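Side-chain contacts in putative dihydrodipicolinate synthase (Thermus thermophilus, PDB 2PCQ), which belongs to the dihydrodipicolinate synthetase family of TIM-barrel proteins, its chain closing into an eight-stranded parallel barrel with further helices after the last strand: residues A196-P201 / P239-A244; L245-L250 / P271-L276. All coordinates share one frame; numbering follows the deposited sequence.

Contact 1: residues A196-P201 / P239-A244; sequences AANLAP and PLLKQA
Leu199 and Ala244 meet through methyl groups, and the approach tightens step by step along the leucine. Leu199 CB is still 5.8 Å from Ala244 CB, and its CG comes to 4.6 Å from the same methyl. At the branch both ends arrive together: CD1 lies 4.0 Å and CD2 3.9 Å from Ala244 CB, so the fork straddles the small alanine. The first torsion (chi1 -52°) sets CG opposite the carbonyl carbon and beside the backbone N, from where the extended chi2 carries the fork towards helix 216-247. A bare methyl suits Ala244, whose place on the helix faces a branched neighbour at close range.

In the TIM-barrel fold of this family, residues 196-201 follow the eighth strand, 191-193, and lead into helix 201-212, for which Ala200 is the N-cap. Pro201, with no N-H to satisfy, fits the first turn of that helix. The loop turns tightly, since Ala196 O accepts from both Leu199 N and Ala200 N. Contact 1 thus joins the end of the barrel strands to a long helix beyond them.

One turn back from Ala244, Leu241 reaches the loop with its branched end, although its CB does not point straight at it; CD1 stands 4.0 Å from Asn198 CB, and the two side chains cross at about a right angle. Asn198 also packs on Pro4, Pro5 and Ile6 of strand 2-6. Leu199 leans further on Phe269 of helix 266-278, while its backbone is hydrogen-bonded to Leu283.

Contact 2: residues L245-L250 / P271-L276; sequences LRHLGL and PVLEGL
The His247 imidazole and the Glu274 carboxylate are the flat groups that meet here, turned 72° from one another. As modelled, Glu274 CD sits in the ring plane at its edge, but the two groups are too close for this placement to be relied on. Leu273 CD2 approaches the same ring obliquely, and Trp266 meets it edge-to-face.

His247 lies in the last turn of helix 216-247, which ends in a Schellman motif: Gly249 N bonds to Arg246 O at 2.8 Å and Leu250 N to Leu245 O at 2.9 Å. Gly249 takes a positive phi of 89°, and with no CB it does so without pressing on the carbonyl O of Leu248. The contact joins this helix end to helix 266-278, both in the helical part that follows the barrel strands.

Glu274 CG stands opposite its carbonyl carbon, and a bend at chi2 turns the carboxylate back toward helix 216-247. Both polar residues suit the solvent-facing margin, His247 being exposed and Glu274 partly so, whereas Leu273 is buried and Leu248 only partly exposed, as befits apolar side chains that pack on one another between the two helices. Arg246 is fastened to Gly253 O and Ala261 O, and its NE to a glycerol molecule.

Leu273 CG lies anti to its own backbone N (chi1 -180°), which sends its branch across to helix 216-247. There it meets Leu248 tip to tip, with Leu273 CD2 standing 4.2 Å from Leu248 CD2.

Contacts 1 and 2 follow one another along helix 216-247, their centres 8 Å apart, and form one continuous apolar layer. Leu199 CD2 packs on Leu245 CD2 at 3.7 Å and on Leu248 CD1 at 3.9 Å, tying the loop of contact 1 to the first segment of contact 2. From the other helix, Leu273 CD2 comes within 4.1 Å of Ala244 CB. The alanine therefore takes methyls from both the barrel loop and helix 266-278. Contact 1 is wholly buried, while contact 2 runs outward to a more exposed margin. The potassium site, with Ala143 and Val148, uses residues of neither contact.

Contact 1: residues A196-P201 / P239-A244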
ATOM      1  N   ALA A 196      12.355  14.599  18.529  1.00 14.89           N
ATOM      2  CA  ALA A 196      11.749  15.383  19.600  1.00 17.37           C
ATOM      3  C   ALA A 196      12.737  15.652  20.733  1.00 17.13           C
ATOM      4  O   ALA A 196      12.534  16.562  21.535  1.00 17.14           O
ATOM      5  CB  ALA A 196      10.511  14.670  20.139  1.00 17.15           C
ATOM      6  N   ALA A 197      13.807  14.862  20.794  1.00 16.82           N
ATOM      7  CA  ALA A 197      14.822  15.042  21.825  1.00 17.76           C
ATOM      8  C   ALA A 197      15.676  16.273  21.523  1.00 16.42           C
ATOM      9  O   ALA A 197      16.503  16.675  22.343  1.00 18.22           O
ATOM     10  CB  ALA A 197      15.701  13.802  21.938  1.00 14.89           C
ATOM     11  N   ASN A 198      15.491  16.857  20.340  1.00 15.05           N
ATOM     12  CA  ASN A 198      16.213  18.075  19.975  1.00 15.60           C
ATOM     13  C   ASN A 198      15.543  19.228  20.729  1.00 17.04           C
ATOM     14  O   ASN A 198      16.153  20.271  20.965  1.00 15.86           O
ATOM     15  CB  ASN A 198      16.082  18.394  18.479  1.00 14.19           C
ATOM     16  CG  ASN A 198      16.955  17.522  17.599  1.00 18.24           C
ATOM     17  OD1 ASN A 198      16.467  16.619  16.921  1.00 20.75           O
ATOM     18  ND2 ASN A 198      18.249  17.798  17.597  1.00 10.02           N
ATOM     19  N   LEU A 199      14.278  19.031  21.089  1.00 14.21           N
ATOM     20  CA  LEU A 199      13.499  20.063  21.766  1.00 16.08           C
ATOM     21  C   LEU A 199      13.313  19.858  23.263  1.00 14.45           C
ATOM     22  O   LEU A 199      13.437  20.807  24.040  1.00 18.42           O
ATOM     23  CB  LEU A 199      12.126  20.185  21.096  1.00 11.15           C
ATOM     24  CG  LEU A 199      12.125  20.368  19.570  1.00 16.10           C
ATOM     25  CD1 LEU A 199      10.692  20.379  19.057  1.00 12.31           C
ATOM     26  CD2 LEU A 199      12.836  21.657  19.195  1.00 15.98           C
ATOM     27  N   ALA A 200      13.001  18.632  23.670  1.00 13.78           N
ATOM     28  CA  ALA A 200      12.799  18.335  25.086  1.00 13.37           C
ATOM     29  C   ALA A 200      13.626  17.125  25.510  1.00 13.54           C
ATOM     30  O   ALA A 200      13.086  16.138  26.007  1.00 14.44           O
ATOM     31  CB  ALA A 200      11.316  18.079  25.355  1.00 10.99           C
ATOM     32  N   PRO A 201      14.954  17.190  25.328  1.00 13.73           N
ATOM     33  CA  PRO A 201      15.840  16.079  25.699  1.00 15.18           C
ATOM     34  C   PRO A 201      15.717  15.599  27.145  1.00 17.87           C
ATOM     35  O   PRO A 201      15.784  14.398  27.411  1.00 18.18           O
ATOM     36  CB  PRO A 201      17.235  16.617  25.373  1.00 14.90           C
ATOM     37  CG  PRO A 201      17.071  18.115  25.510  1.00 15.95           C
ATOM     38  CD  PRO A 201      15.732  18.350  24.857  1.00 12.72           C
ATOM     39  N   PRO A 239      11.033  20.430   8.200  1.00 16.69           N
ATOM     40  CA  PRO A 239      10.695  21.857   8.248  1.00 16.13           C
ATOM     41  C   PRO A 239      10.184  22.290   9.625  1.00 17.91           C
ATOM     42  O   PRO A 239      10.539  23.361  10.114  1.00 17.90           O
ATOM     43  CB  PRO A 239       9.626  21.999   7.165  1.00 14.53           C
ATOM     44  CG  PRO A 239      10.027  20.951   6.167  1.00 18.62           C
ATOM     45  CD  PRO A 239      10.369  19.772   7.060  1.00 13.78           C
ATOM     46  N   LEU A 240       9.351  21.461  10.249  1.00 14.62           N
ATOM     47  CA  LEU A 240       8.817  21.800  11.566  1.00 17.05           C
ATOM     48  C   LEU A 240       9.908  21.753  12.627  1.00 15.72           C
ATOM     49  O   LEU A 240       9.959  22.609  13.508  1.00 17.73           O
ATOM     50  CB  LEU A 240       7.671  20.855  11.954  1.00 12.90           C
ATOM     51  CG  LEU A 240       6.991  21.155  13.299  1.00 18.15           C
ATOM     52  CD1 LEU A 240       6.506  22.601  13.315  1.00 18.43           C
ATOM     53  CD2 LEU A 240       5.824  20.194  13.529  1.00 13.00           C
ATOM     54  N   LEU A 241      10.783  20.756  12.537  1.00 14.47           N
ATOM     55  CA  LEU A 241      11.878  20.614  13.492  1.00 15.82           C
ATOM     56  C   LEU A 241      12.793  21.835  13.472  1.00 16.31           C
ATOM     57  O   LEU A 241      13.122  22.392  14.518  1.00 13.09           O
ATOM     58  CB  LEU A 241      12.703  19.360  13.175  1.00 15.30           C
ATOM     59  CG  LEU A 241      13.973  19.168  14.012  1.00 19.47           C
ATOM     60  CD1 LEU A 241      13.600  19.099  15.488  1.00 15.55           C
ATOM     61  CD2 LEU A 241      14.701  17.902  13.572  1.00 13.89           C
ATOM     62  N   LYS A 242      13.207  22.248  12.280  1.00 14.62           N
ATOM     63  CA  LYS A 242      14.089  23.398  12.158  1.00 17.57           C
ATOM     64  C   LYS A 242      13.416  24.697  12.583  1.00 18.59           C
ATOM     65  O   LYS A 242      14.035  25.531  13.243  1.00 19.18           O
ATOM     66  CB  LYS A 242      14.620  23.511  10.727  1.00 17.54           C
ATOM     67  CG  LYS A 242      15.710  22.491  10.411  1.00 15.56           C
ATOM     68  CD  LYS A 242      16.371  22.768   9.066  1.00 16.96           C
ATOM     69  CE  LYS A 242      17.642  21.954   8.914  1.00 16.78           C
ATOM     70  NZ  LYS A 242      18.345  22.251   7.636  1.00 19.63           N
ATOM     71  N   GLN A 243      12.151  24.870  12.216  1.00 16.88           N
ATOM     72  CA  GLN A 243      11.437  26.081  12.591  1.00 18.79           C
ATOM     73  C   GLN A 243      11.313  26.170  14.112  1.00 18.49           C
ATOM     74  O   GLN A 243      11.403  27.255  14.688  1.00 19.19           O
ATOM     75  CB  GLN A 243      10.052  26.114  11.941  1.00 19.05           C
ATOM     76  CG  GLN A 243       9.214  27.321  12.356  1.00 19.96           C
ATOM     77  CD  GLN A 243       7.981  27.502  11.495  1.00 22.79           C
ATOM     78  OE1 GLN A 243       7.397  26.529  11.013  1.00 16.56           O
ATOM     79  NE2 GLN A 243       7.568  28.751  11.307  1.00 20.42           N
ATOM     80  N   ALA A 244      11.123  25.025  14.760  1.00 16.35           N
ATOM     81  CA  ALA A 244      11.000  24.977  16.215  1.00 17.53           C
ATOM     82  C   ALA A 244      12.330  25.353  16.861  1.00 19.35           C
ATOM     83  O   ALA A 244      12.374  26.131  17.815  1.00 18.93           O
ATOM     84  CB  ALA A 244      10.582  23.583  16.662  1.00 15.13           C
TER

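Contact 2: residues L245-L250 / P271-L276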
ATOM      1  N   LEU A 245      13.419  24.797  16.345  1.00 16.98           N
ATOM      2  CA  LEU A 245      14.727  25.108  16.893  1.00 19.39           C
ATOM      3  C   LEU A 245      15.052  26.586  16.695  1.00 19.36           C
ATOM      4  O   LEU A 245      15.579  27.224  17.603  1.00 22.51           O
ATOM      5  CB  LEU A 245      15.801  24.225  16.253  1.00 15.65           C
ATOM      6  CG  LEU A 245      15.776  22.773  16.740  1.00 17.78           C
ATOM      7  CD1 LEU A 245      16.633  21.902  15.836  1.00 18.80           C
ATOM      8  CD2 LEU A 245      16.273  22.711  18.178  1.00 16.11           C
ATOM      9  N   ARG A 246      14.737  27.133  15.521  1.00 16.68           N
ATOM     10  CA  ARG A 246      15.000  28.551  15.273  1.00 18.90           C
ATOM     11  C   ARG A 246      14.179  29.382  16.253  1.00 18.02           C
ATOM     12  O   ARG A 246      14.663  30.366  16.808  1.00 18.14           O
ATOM     13  CB  ARG A 246      14.636  28.954  13.836  1.00 16.97           C
ATOM     14  CG  ARG A 246      15.505  28.321  12.743  1.00 18.76           C
ATOM     15  CD  ARG A 246      15.423  29.112  11.433  1.00 16.29           C
ATOM     16  NE  ARG A 246      14.053  29.259  10.947  1.00 14.58           N
ATOM     17  CZ  ARG A 246      13.358  28.299  10.344  1.00 17.57           C
ATOM     18  NH1 ARG A 246      13.905  27.104  10.141  1.00 18.35           N
ATOM     19  NH2 ARG A 246      12.114  28.530   9.949  1.00 16.54           N
ATOM     20  N   HIS A 247      12.937  28.968  16.478  1.00 18.02           N
ATOM     21  CA  HIS A 247      12.053  29.676  17.397  1.00 19.74           C
ATOM     22  C   HIS A 247      12.634  29.723  18.809  1.00 22.66           C
ATOM     23  O   HIS A 247      12.465  30.712  19.523  1.00 21.84           O
ATOM     24  CB  HIS A 247      10.678  29.009  17.418  1.00 20.24           C
ATOM     25  CG  HIS A 247       9.728  29.614  18.402  1.00 23.13           C
ATOM     26  ND1 HIS A 247       9.569  29.128  19.682  1.00 26.21           N
ATOM     27  CD2 HIS A 247       8.897  30.677  18.299  1.00 21.31           C
ATOM     28  CE1 HIS A 247       8.679  29.862  20.324  1.00 21.55           C
ATOM     29  NE2 HIS A 247       8.254  30.810  19.506  1.00 23.24           N
ATOM     30  N   LEU A 248      13.319  28.653  19.204  1.00 19.19           N
ATOM     31  CA  LEU A 248      13.936  28.572  20.522  1.00 20.33           C
ATOM     32  C   LEU A 248      15.296  29.266  20.544  1.00 20.88           C
ATOM     33  O   LEU A 248      16.005  29.221  21.544  1.00 25.69           O
ATOM     34  CB  LEU A 248      14.102  27.109  20.941  1.00 15.60           C
ATOM     35  CG  LEU A 248      12.808  26.312  21.125  1.00 17.12           C
ATOM     36  CD1 LEU A 248      13.144  24.860  21.407  1.00 15.54           C
ATOM     37  CD2 LEU A 248      11.993  26.912  22.267  1.00 14.96           C
ATOM     38  N   GLY A 249      15.661  29.894  19.432  1.00 21.58           N
ATOM     39  CA  GLY A 249      16.927  30.602  19.371  1.00 21.72           C
ATOM     40  C   GLY A 249      18.155  29.823  18.935  1.00 22.84           C
ATOM     41  O   GLY A 249      19.252  30.375  18.944  1.00 23.56           O
ATOM     42  N   LEU A 250      18.001  28.554  18.561  1.00 19.66           N
ATOM     43  CA  LEU A 250      19.156  27.772  18.120  1.00 21.30           C
ATOM     44  C   LEU A 250      19.350  27.908  16.607  1.00 21.44           C
ATOM     45  O   LEU A 250      18.381  28.047  15.859  1.00 20.02           O
ATOM     46  CB  LEU A 250      18.993  26.299  18.514  1.00 23.66           C
ATOM     47  CG  LEU A 250      19.072  26.008  20.017  1.00 25.52           C
ATOM     48  CD1 LEU A 250      18.979  24.514  20.264  1.00 27.16           C
ATOM     49  CD2 LEU A 250      20.381  26.538  20.571  1.00 32.33           C
ATOM     50  N   PRO A 271       1.766  26.468  20.293  1.00 23.63           N
ATOM     51  CA  PRO A 271       1.252  26.342  21.661  1.00 24.03           C
ATOM     52  C   PRO A 271       1.701  25.070  22.380  1.00 25.24           C
ATOM     53  O   PRO A 271       1.862  25.066  23.601  1.00 20.75           O
ATOM     54  CB  PRO A 271      -0.266  26.411  21.472  1.00 25.41           C
ATOM     55  CG  PRO A 271      -0.465  25.871  20.091  1.00 24.75           C
ATOM     56  CD  PRO A 271       0.658  26.520  19.322  1.00 23.60           C
ATOM     57  N   VAL A 272       1.898  23.992  21.626  1.00 22.52           N
ATOM     58  CA  VAL A 272       2.344  22.743  22.228  1.00 17.38           C
ATOM     59  C   VAL A 272       3.761  22.929  22.763  1.00 19.02           C
ATOM     60  O   VAL A 272       4.057  22.564  23.900  1.00 18.16           O
ATOM     61  CB  VAL A 272       2.329  21.580  21.202  1.00 18.18           C
ATOM     62  CG1 VAL A 272       2.992  20.347  21.802  1.00 18.91           C
ATOM     63  CG2 VAL A 272       0.891  21.250  20.813  1.00 16.12           C
ATOM     64  N   LEU A 273       4.630  23.508  21.940  1.00 17.41           N
ATOM     65  CA  LEU A 273       6.014  23.746  22.332  1.00 20.87           C
ATOM     66  C   LEU A 273       6.095  24.734  23.496  1.00 23.68           C
ATOM     67  O   LEU A 273       6.790  24.486  24.482  1.00 20.72           O
ATOM     68  CB  LEU A 273       6.811  24.286  21.144  1.00 17.42           C
ATOM     69  CG  LEU A 273       8.292  24.584  21.387  1.00 20.67           C
ATOM     70  CD1 LEU A 273       8.989  23.328  21.894  1.00 19.06           C
ATOM     71  CD2 LEU A 273       8.937  25.070  20.093  1.00 20.32           C
ATOM     72  N   GLU A 274       5.388  25.856  23.373  1.00 21.26           N
ATOM     73  CA  GLU A 274       5.386  26.869  24.425  1.00 23.02           C
ATOM     74  C   GLU A 274       4.859  26.309  25.740  1.00 21.65           C
ATOM     75  O   GLU A 274       5.336  26.674  26.812  1.00 24.12           O
ATOM     76  CB  GLU A 274       4.544  28.078  24.006  1.00 22.56           C
ATOM     77  CG  GLU A 274       5.255  29.026  23.055  1.00 28.95           C
ATOM     78  CD  GLU A 274       6.580  29.517  23.614  1.00 34.61           C
ATOM     79  OE1 GLU A 274       6.613  29.952  24.785  1.00 36.51           O
ATOM     80  OE2 GLU A 274       7.592  29.471  22.884  1.00 39.17           O
ATOM     81  N   GLY A 275       3.871  25.422  25.652  1.00 22.79           N
ATOM     82  CA  GLY A 275       3.306  24.822  26.847  1.00 21.14           C
ATOM     83  C   GLY A 275       4.342  24.004  27.596  1.00 22.98           C
ATOM     84  O   GLY A 275       4.476  24.116  28.816  1.00 21.42           O
ATOM     85  N   LEU A 276       5.077  23.171  26.866  1.00 21.83           N
ATOM     86  CA  LEU A 276       6.110  22.348  27.478  1.00 21.16           C
ATOM     87  C   LEU A 276       7.231  23.231  28.004  1.00 18.83           C
ATOM     88  O   LEU A 276       7.835  22.935  29.034  1.00 18.75           O
ATOM     89  CB  LEU A 276       6.676  21.348  26.463  1.00 21.84           C
ATOM     90  CG  LEU A 276       5.780  20.154  26.126  1.00 24.81           C
ATOM     91  CD1 LEU A 276       6.408  19.323  25.015  1.00 25.51           C
ATOM     92  CD2 LEU A 276       5.582  19.307  27.376  1.00 23.50           C
TER